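Local atomic coordinates of HpcH/HpaI aldolase/citrate lyase family protein (Burkholderia cenocepacia, PDB entry 4MF4), a protein that is of undescribed function but belongs to the HpcH/HpaI aldolase/citrate lyase family and folds as a TIM barrel. Residues 25-30 against 47-52; 107-112 against 161-166; 122-127 against 153-158. One frame throughout, in Å; residues are numbered along the deposited sequence.

Overall arrangement
Contacts 1 and 2 involve strands of one eight-stranded parallel TIM barrel; contact 3 lies in a connection outside the sheet. Contact 1 comes first along the chain and pairs the strands 27-32 and 50-54; contact 2 joins the loop after strand 103-106 to strand 160-165, on the opposite side of the chain's centre, the centres of the two contacts lying about 20 Å apart. Contact 3 falls between the two halves of contact 2 in sequence and ties together the long connection from helix 112-121 to strand 160-165. Its centre is about 21 Å from that of contact 2, yet the two touch where Val161 CG2 packs 3.7 Å from Thr122 OG1. The outer connection therefore packs against the barrel wall at this point.

Contact 1: 25-30 against 47-52; sequences EPLYGL and GYDWLC
The parallel strand pair that starts the barrel brings Gly29 beside Trp50 and Leu30 beside Leu51. Its ladder runs from Trp50 N to Tyr28 O (3.1 Å), from Leu30 N to Trp50 O (3.2 Å) and from Cys52 N to Leu30 O (2.9 Å). Just before the ladder, Asp49 stands in for a backbone acceptor: its OD2 takes Tyr28 N through the anti lone pair at 2.8 Å, nearly straight at 172°, and also receives a water at 2.6 Å. Strands 27-32 and 50-54, with helix 37-43 between them, make up a beta-alpha-beta unit of the TIM barrel, in which the indole of Trp50 lies over Gly29, its partner on the adjacent strand. A chi1 of 56° holds CG between the backbone N and carbonyl carbon and lays the five-membered ring on Gly29 CA, 3.3 Å from the ring centroid in a CH-pi contact. The same ring sends NE1 to Leu27 O (2.9 Å), which lies in the indole plane although NE1 stands well above the carbonyl plane. Leu30 CB lies over one face of the Tyr48 ring, 4.0 Å from the centroid, another CH-pi contact, while Tyr48 OH is hydrogen-bonded to Thr260 O of the second subunit.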
# COMPACT_ATOMS: atom_id res chain seq x y z
N GLU A 25 -2.17 37.63 -16.41
CA GLU A 25 -3.46 36.99 -16.18
C GLU A 25 -3.47 36.13 -14.88
O GLU A 25 -2.43 35.64 -14.47
CB GLU A 25 -3.83 36.09 -17.39
CG GLU A 25 -3.23 34.67 -17.43
CD GLU A 25 -1.75 34.58 -17.86
OE1 GLU A 25 -0.98 35.55 -17.61
OE2 GLU A 25 -1.34 33.55 -18.43
N PRO A 26 -4.66 35.91 -14.29
CA PRO A 26 -4.80 35.03 -13.14
C PRO A 26 -4.59 33.56 -13.49
O PRO A 26 -4.94 33.12 -14.61
CB PRO A 26 -6.27 35.23 -12.72
CG PRO A 26 -6.76 36.40 -13.50
CD PRO A 26 -5.97 36.37 -14.76
N LEU A 27 -4.07 32.80 -12.54
CA LEU A 27 -3.89 31.37 -12.68
C LEU A 27 -4.57 30.66 -11.52
O LEU A 27 -4.17 30.82 -10.36
CB LEU A 27 -2.40 31.06 -12.74
CG LEU A 27 -1.60 31.79 -13.82
CD1 LEU A 27 -0.11 31.68 -13.60
CD2 LEU A 27 -1.95 31.15 -15.17
N TYR A 28 -5.61 29.88 -11.82
CA TYR A 28 -6.49 29.32 -10.81
C TYR A 28 -6.11 27.88 -10.47
O TYR A 28 -5.87 27.04 -11.35
CB TYR A 28 -7.94 29.41 -11.26
CG TYR A 28 -8.41 30.82 -11.49
CD1 TYR A 28 -8.67 31.66 -10.42
CD2 TYR A 28 -8.60 31.32 -12.78
CE1 TYR A 28 -9.09 32.97 -10.61
CE2 TYR A 28 -9.03 32.63 -13.00
CZ TYR A 28 -9.26 33.46 -11.90
OH TYR A 28 -9.66 34.77 -12.06
N GLY A 29 -6.08 27.60 -9.16
CA GLY A 29 -5.57 26.32 -8.66
C GLY A 29 -6.57 25.70 -7.73
O GLY A 29 -7.51 26.35 -7.26
N LEU A 30 -6.36 24.43 -7.44
CA LEU A 30 -7.17 23.74 -6.46
C LEU A 30 -6.16 23.01 -5.55
O LEU A 30 -5.19 22.48 -6.06
CB LEU A 30 -8.04 22.75 -7.21
CG LEU A 30 -9.20 22.06 -6.52
CD1 LEU A 30 -10.27 23.08 -6.04
CD2 LEU A 30 -9.80 21.04 -7.50
N GLY A 47 -10.43 21.71 -15.30
CA GLY A 47 -10.10 22.97 -15.98
C GLY A 47 -9.16 23.94 -15.26
O GLY A 47 -8.93 25.06 -15.74
N TYR A 48 -8.63 23.56 -14.12
CA TYR A 48 -7.78 24.49 -13.34
C TYR A 48 -6.41 24.65 -14.02
O TYR A 48 -5.91 23.73 -14.71
CB TYR A 48 -7.60 23.99 -11.90
CG TYR A 48 -8.81 24.26 -11.07
CD1 TYR A 48 -9.92 23.45 -11.14
CD2 TYR A 48 -8.84 25.34 -10.20
CE1 TYR A 48 -11.08 23.76 -10.41
CE2 TYR A 48 -9.97 25.63 -9.45
CZ TYR A 48 -11.08 24.85 -9.56
OH TYR A 48 -12.15 25.12 -8.77
N ASP A 49 -5.81 25.82 -13.85
CA ASP A 49 -4.42 26.05 -14.35
C ASP A 49 -3.38 25.24 -13.56
O ASP A 49 -2.36 24.80 -14.13
CB ASP A 49 -4.13 27.53 -14.34
CG ASP A 49 -5.16 28.31 -15.13
OD1 ASP A 49 -5.34 27.96 -16.32
OD2 ASP A 49 -5.86 29.21 -14.55
N TRP A 50 -3.59 25.08 -12.26
CA TRP A 50 -2.65 24.29 -11.44
C TRP A 50 -3.37 23.51 -10.36
O TRP A 50 -4.49 23.86 -10.00
CB TRP A 50 -1.55 25.20 -10.84
CG TRP A 50 -2.05 26.34 -10.04
CD1 TRP A 50 -2.60 27.51 -10.51
CD2 TRP A 50 -2.07 26.43 -8.62
NE1 TRP A 50 -2.96 28.32 -9.46
CE2 TRP A 50 -2.66 27.67 -8.29
CE3 TRP A 50 -1.68 25.57 -7.59
CZ2 TRP A 50 -2.83 28.09 -6.97
CZ3 TRP A 50 -1.82 26.01 -6.28
CH2 TRP A 50 -2.43 27.26 -6.00
N LEU A 51 -2.74 22.44 -9.89
CA LEU A 51 -3.26 21.64 -8.80
C LEU A 51 -2.16 21.40 -7.78
O LEU A 51 -1.04 21.09 -8.16
CB LEU A 51 -3.75 20.27 -9.30
CG LEU A 51 -4.86 20.24 -10.34
CD1 LEU A 51 -5.09 18.83 -10.89
CD2 LEU A 51 -6.16 20.71 -9.73
N CYS A 52 -2.43 21.59 -6.50
CA CYS A 52 -1.36 21.50 -5.46
C CYS A 52 -1.44 20.21 -4.65
O CYS A 52 -2.45 19.97 -3.99
CB CYS A 52 -1.38 22.69 -4.51
SG CYS A 52 0.05 22.70 -3.42
O HOH W 1 -7.01 30.86 -16.14

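Contact 2: 107-112 against 161-166; sequences PCIETP and VIVQVE
Two successive backbone N-H groups of the loop 107-112 are taken by Glu166 OE2 and Gln164 O of the segment 161-166. Cys108 N gives a short bond of 2.6 Å to Glu166 OE2, meeting the oxygen on its anti side and 22° out of the carboxylate plane. One residue on, Ile109 N reaches Gln164 O at 3.0 Å, approaching almost in line with the carbonyl bond. Successive amides of the turning loop therefore go to different acceptors, a side-chain carboxylate and a main-chain carbonyl. Glu166 can serve the first of them because CG lies between its backbone N and carbonyl carbon (chi1 62°) and the chain then runs out extended, carrying the carboxylate up to the loop. The side chain of Gln164 has its own polar partner, OE1 being hydrogen-bonded to Arg84 NH1.

Nonpolar contact falls mainly to Ile109. Its CG1 branch rests 3.7 Å from Val163 CB, and the two side chains cross at about a right angle. Further along, Gln164 CB lies 4.0 Å from Pro107 CA, so that the aliphatic base of Gln164 packs against the proline backbone.

The contact sits where strands 103-106 and 160-165, adjacent in the barrel, finish at their C-terminal ends, the end at which TIM barrels generally carry their active sites; a 1,2-ethanediol, probably from the crystallisation liquor, lies about 4 Å from the Gln164 side chain. The loop leads on into helix 112-121, N-capped by Thr111. Strand 185-188 flanks the pair on the far side of strand 160-165, where Leu186 meets Val163 and Phe187 meets Gln164; Ile177 of helix 174-178 also packs on Val163, and Lys94 of a third subunit touches Cys108.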
# COMPACT_ATOMS: atom_id res chain seq x y z
N PRO A 107 6.83 26.38 2.66
CA PRO A 107 6.10 26.98 3.75
C PRO A 107 7.01 27.87 4.58
O PRO A 107 8.22 27.76 4.50
CB PRO A 107 5.64 25.79 4.59
CG PRO A 107 6.51 24.67 4.25
CD PRO A 107 7.12 24.95 2.89
N CYS A 108 6.43 28.69 5.43
CA CYS A 108 7.25 29.33 6.46
C CYS A 108 8.52 30.02 5.94
O CYS A 108 9.60 29.76 6.47
CB CYS A 108 7.76 28.26 7.46
SG CYS A 108 6.59 27.11 8.22
N ILE A 109 8.43 30.89 4.95
CA ILE A 109 9.63 31.60 4.49
C ILE A 109 9.58 32.98 5.15
O ILE A 109 8.66 33.75 4.88
CB ILE A 109 9.68 31.74 2.95
CG1 ILE A 109 9.84 30.38 2.26
CG2 ILE A 109 10.77 32.71 2.52
CD1 ILE A 109 11.17 29.69 2.47
N GLU A 110 10.57 33.30 5.98
CA GLU A 110 10.51 34.53 6.77
C GLU A 110 11.58 35.56 6.50
O GLU A 110 11.43 36.71 6.90
CB GLU A 110 10.59 34.15 8.23
CG GLU A 110 9.52 33.16 8.60
CD GLU A 110 9.40 33.03 10.10
OE1 GLU A 110 8.41 33.52 10.67
OE2 GLU A 110 10.34 32.48 10.71
N THR A 111 12.68 35.15 5.87
CA THR A 111 13.78 36.06 5.56
C THR A 111 14.27 35.87 4.13
O THR A 111 14.03 34.85 3.52
CB THR A 111 14.97 35.79 6.50
OG1 THR A 111 15.45 34.47 6.27
CG2 THR A 111 14.53 35.91 7.99
N PRO A 112 15.00 36.85 3.60
CA PRO A 112 15.49 36.63 2.28
C PRO A 112 16.53 35.50 2.29
O PRO A 112 16.62 34.82 1.31
CB PRO A 112 16.10 37.99 1.89
CG PRO A 112 16.23 38.77 3.14
CD PRO A 112 15.17 38.24 4.05
N VAL A 161 9.88 28.37 -8.10
CA VAL A 161 9.86 28.42 -6.65
C VAL A 161 8.80 29.43 -6.19
O VAL A 161 8.81 30.60 -6.58
CB VAL A 161 11.24 28.78 -6.07
CG1 VAL A 161 11.18 29.01 -4.56
CG2 VAL A 161 12.28 27.73 -6.43
N ILE A 162 7.91 28.94 -5.35
CA ILE A 162 6.87 29.73 -4.67
C ILE A 162 7.19 29.73 -3.17
O ILE A 162 7.36 28.65 -2.54
CB ILE A 162 5.47 29.12 -4.85
CG1 ILE A 162 5.15 28.90 -6.33
CG2 ILE A 162 4.42 30.04 -4.22
CD1 ILE A 162 3.86 28.16 -6.61
N VAL A 163 7.30 30.93 -2.59
CA VAL A 163 7.59 31.08 -1.16
C VAL A 163 6.33 31.54 -0.41
O VAL A 163 5.69 32.52 -0.80
CB VAL A 163 8.77 32.03 -0.89
CG1 VAL A 163 10.03 31.42 -1.49
CG2 VAL A 163 8.57 33.43 -1.45
N GLN A 164 5.98 30.83 0.63
CA GLN A 164 4.82 31.18 1.38
C GLN A 164 5.24 32.18 2.46
O GLN A 164 6.15 31.92 3.24
CB GLN A 164 4.17 29.92 1.95
CG GLN A 164 2.82 30.18 2.54
CD GLN A 164 1.98 28.88 2.77
OE1 GLN A 164 2.40 27.77 2.47
NE2 GLN A 164 0.82 29.06 3.36
N VAL A 165 4.60 33.35 2.47
CA VAL A 165 4.95 34.40 3.44
C VAL A 165 3.83 34.40 4.48
O VAL A 165 2.70 34.76 4.19
CB VAL A 165 5.10 35.76 2.76
CG1 VAL A 165 5.53 36.81 3.77
CG2 VAL A 165 6.11 35.68 1.64
N GLU A 166 4.13 33.98 5.68
CA GLU A 166 3.02 33.68 6.58
C GLU A 166 3.30 33.98 8.03
O GLU A 166 2.63 33.43 8.91
CB GLU A 166 2.52 32.24 6.38
CG GLU A 166 3.53 31.15 6.68
CD GLU A 166 3.06 29.79 6.14
OE1 GLU A 166 1.84 29.69 5.84
OE2 GLU A 166 3.90 28.85 6.00

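Contact 3: 122-127 against 153-158; sequences TRFPSP and QTANAQ
Asn156 OD1 is gripped by two donors, the backbone Phe124 N at 2.8 Å and a water that donates to OD1 at 2.9 Å. Phe124 N arrives in the plane of the amide carbonyl, on a lone pair. The same water also donates to Thr122 O, at 2.8 Å, and so links the start of the loop 122-127 to the amide a second time. On the other branch, Asn156 ND2 gives a bond to Phe124 O at 3.0 Å. This one is nearly straight, with an angle of 166° at the hydrogen; the acceptor lies in the amide plane and the donor lies in the plane of the Phe124 carbonyl. Both ends of the amide are thus bonded to the main chain of a single residue, which fixes the rotation of the amide group. A chi1 of -76° sets CG beside the backbone N of Asn156, from where the amide extends to the loop. ND2 has a further acceptor in Glu128 OE2.

Arg123 CD lies 3.8 Å from Asn156 CG, and the guanidinium turns one face toward Asn156 O, which stands above it, offset toward the rim. NH1 of Arg123 is held by Thr122 OG1 at 2.8 Å, nearly in the guanidinium plane. On the phenyl ring, Phe124 CE2 meets Ala155 CB at 3.7 Å, and the ring also packs on Leu200 of a fourth subunit. The amide and phenyl planes are 26° apart.

The asparagine amide pairs with the N-H and C=O of one residue much as a peptide group would, and so joins the two ends of the long connection within the beta-alpha-beta crossover from strand 103-106 through helix 112-121 to strand 160-165 of the TIM barrel.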
# COMPACT_ATOMS: atom_id res chain seq x y z
N THR A 122 16.91 23.94 -5.07
CA THR A 122 16.30 23.53 -6.35
C THR A 122 17.17 23.62 -7.60
O THR A 122 16.71 23.22 -8.69
CB THR A 122 14.98 24.30 -6.64
OG1 THR A 122 15.27 25.64 -7.09
CG2 THR A 122 14.09 24.31 -5.45
N ARG A 123 18.42 24.07 -7.44
CA ARG A 123 19.31 24.32 -8.57
C ARG A 123 20.53 23.39 -8.58
O ARG A 123 21.21 23.25 -7.59
CB ARG A 123 19.81 25.77 -8.56
CG ARG A 123 18.73 26.86 -8.74
CD ARG A 123 17.84 26.58 -9.94
NE ARG A 123 17.12 27.75 -10.45
CZ ARG A 123 15.86 28.08 -10.15
NH1 ARG A 123 15.12 27.38 -9.30
NH2 ARG A 123 15.33 29.15 -10.73
N PHE A 124 20.77 22.75 -9.71
CA PHE A 124 22.06 22.16 -10.00
C PHE A 124 23.15 23.23 -10.06
O PHE A 124 22.93 24.30 -10.64
CB PHE A 124 22.00 21.47 -11.35
CG PHE A 124 21.14 20.24 -11.37
CD1 PHE A 124 21.26 19.29 -10.39
CD2 PHE A 124 20.26 20.02 -12.42
CE1 PHE A 124 20.50 18.13 -10.44
CE2 PHE A 124 19.51 18.88 -12.49
CZ PHE A 124 19.61 17.93 -11.49
N PRO A 125 24.32 22.97 -9.47
CA PRO A 125 25.39 23.97 -9.60
C PRO A 125 25.73 24.26 -11.08
O PRO A 125 25.96 23.35 -11.86
CB PRO A 125 26.58 23.35 -8.86
CG PRO A 125 26.11 22.09 -8.24
CD PRO A 125 24.75 21.75 -8.75
N SER A 126 25.75 25.52 -11.45
CA SER A 126 25.92 25.90 -12.84
C SER A 126 26.34 27.37 -12.93
O SER A 126 26.34 28.07 -11.91
CB SER A 126 24.58 25.71 -13.50
OG SER A 126 23.63 26.54 -12.85
N PRO A 127 26.68 27.85 -14.13
CA PRO A 127 27.10 29.26 -14.21
C PRO A 127 26.08 30.27 -13.69
O PRO A 127 26.44 31.28 -13.12
CB PRO A 127 27.33 29.46 -15.71
CG PRO A 127 27.72 28.11 -16.23
CD PRO A 127 27.00 27.09 -15.36
N GLN A 153 21.46 19.80 -18.10
CA GLN A 153 21.66 21.09 -18.75
C GLN A 153 20.38 21.90 -18.89
O GLN A 153 20.44 23.08 -19.16
CB GLN A 153 22.27 20.89 -20.15
N THR A 154 19.22 21.26 -18.75
CA THR A 154 17.96 21.90 -19.06
C THR A 154 16.98 22.00 -17.85
O THR A 154 15.97 22.72 -17.92
CB THR A 154 17.33 21.14 -20.25
OG1 THR A 154 17.24 19.76 -19.91
CG2 THR A 154 18.23 21.23 -21.52
N ALA A 155 17.30 21.31 -16.75
CA ALA A 155 16.38 21.25 -15.61
C ALA A 155 16.23 22.57 -14.88
O ALA A 155 15.10 22.91 -14.49
CB ALA A 155 16.79 20.17 -14.61
N ASN A 156 17.33 23.29 -14.65
CA ASN A 156 17.25 24.50 -13.80
C ASN A 156 16.25 25.50 -14.34
O ASN A 156 15.49 26.11 -13.57
CB ASN A 156 18.62 25.20 -13.61
CG ASN A 156 19.53 24.49 -12.61
OD1 ASN A 156 19.20 23.45 -11.97
ND2 ASN A 156 20.72 25.05 -12.48
N ALA A 157 16.24 25.68 -15.67
CA ALA A 157 15.39 26.69 -16.32
C ALA A 157 13.89 26.44 -16.15
O ALA A 157 13.11 27.36 -16.28
CB ALA A 157 15.73 26.76 -17.84
N GLN A 158 13.49 25.20 -15.85
CA GLN A 158 12.09 24.85 -15.76
C GLN A 158 11.58 24.69 -14.33
O GLN A 158 10.41 24.40 -14.15
CB GLN A 158 11.76 23.59 -16.57
CG GLN A 158 12.10 23.67 -18.06
CD GLN A 158 11.65 24.96 -18.69
OE1 GLN A 158 10.56 25.46 -18.41
NE2 GLN A 158 12.50 25.54 -19.52
O HOH W 2 16.96 21.84 -11.10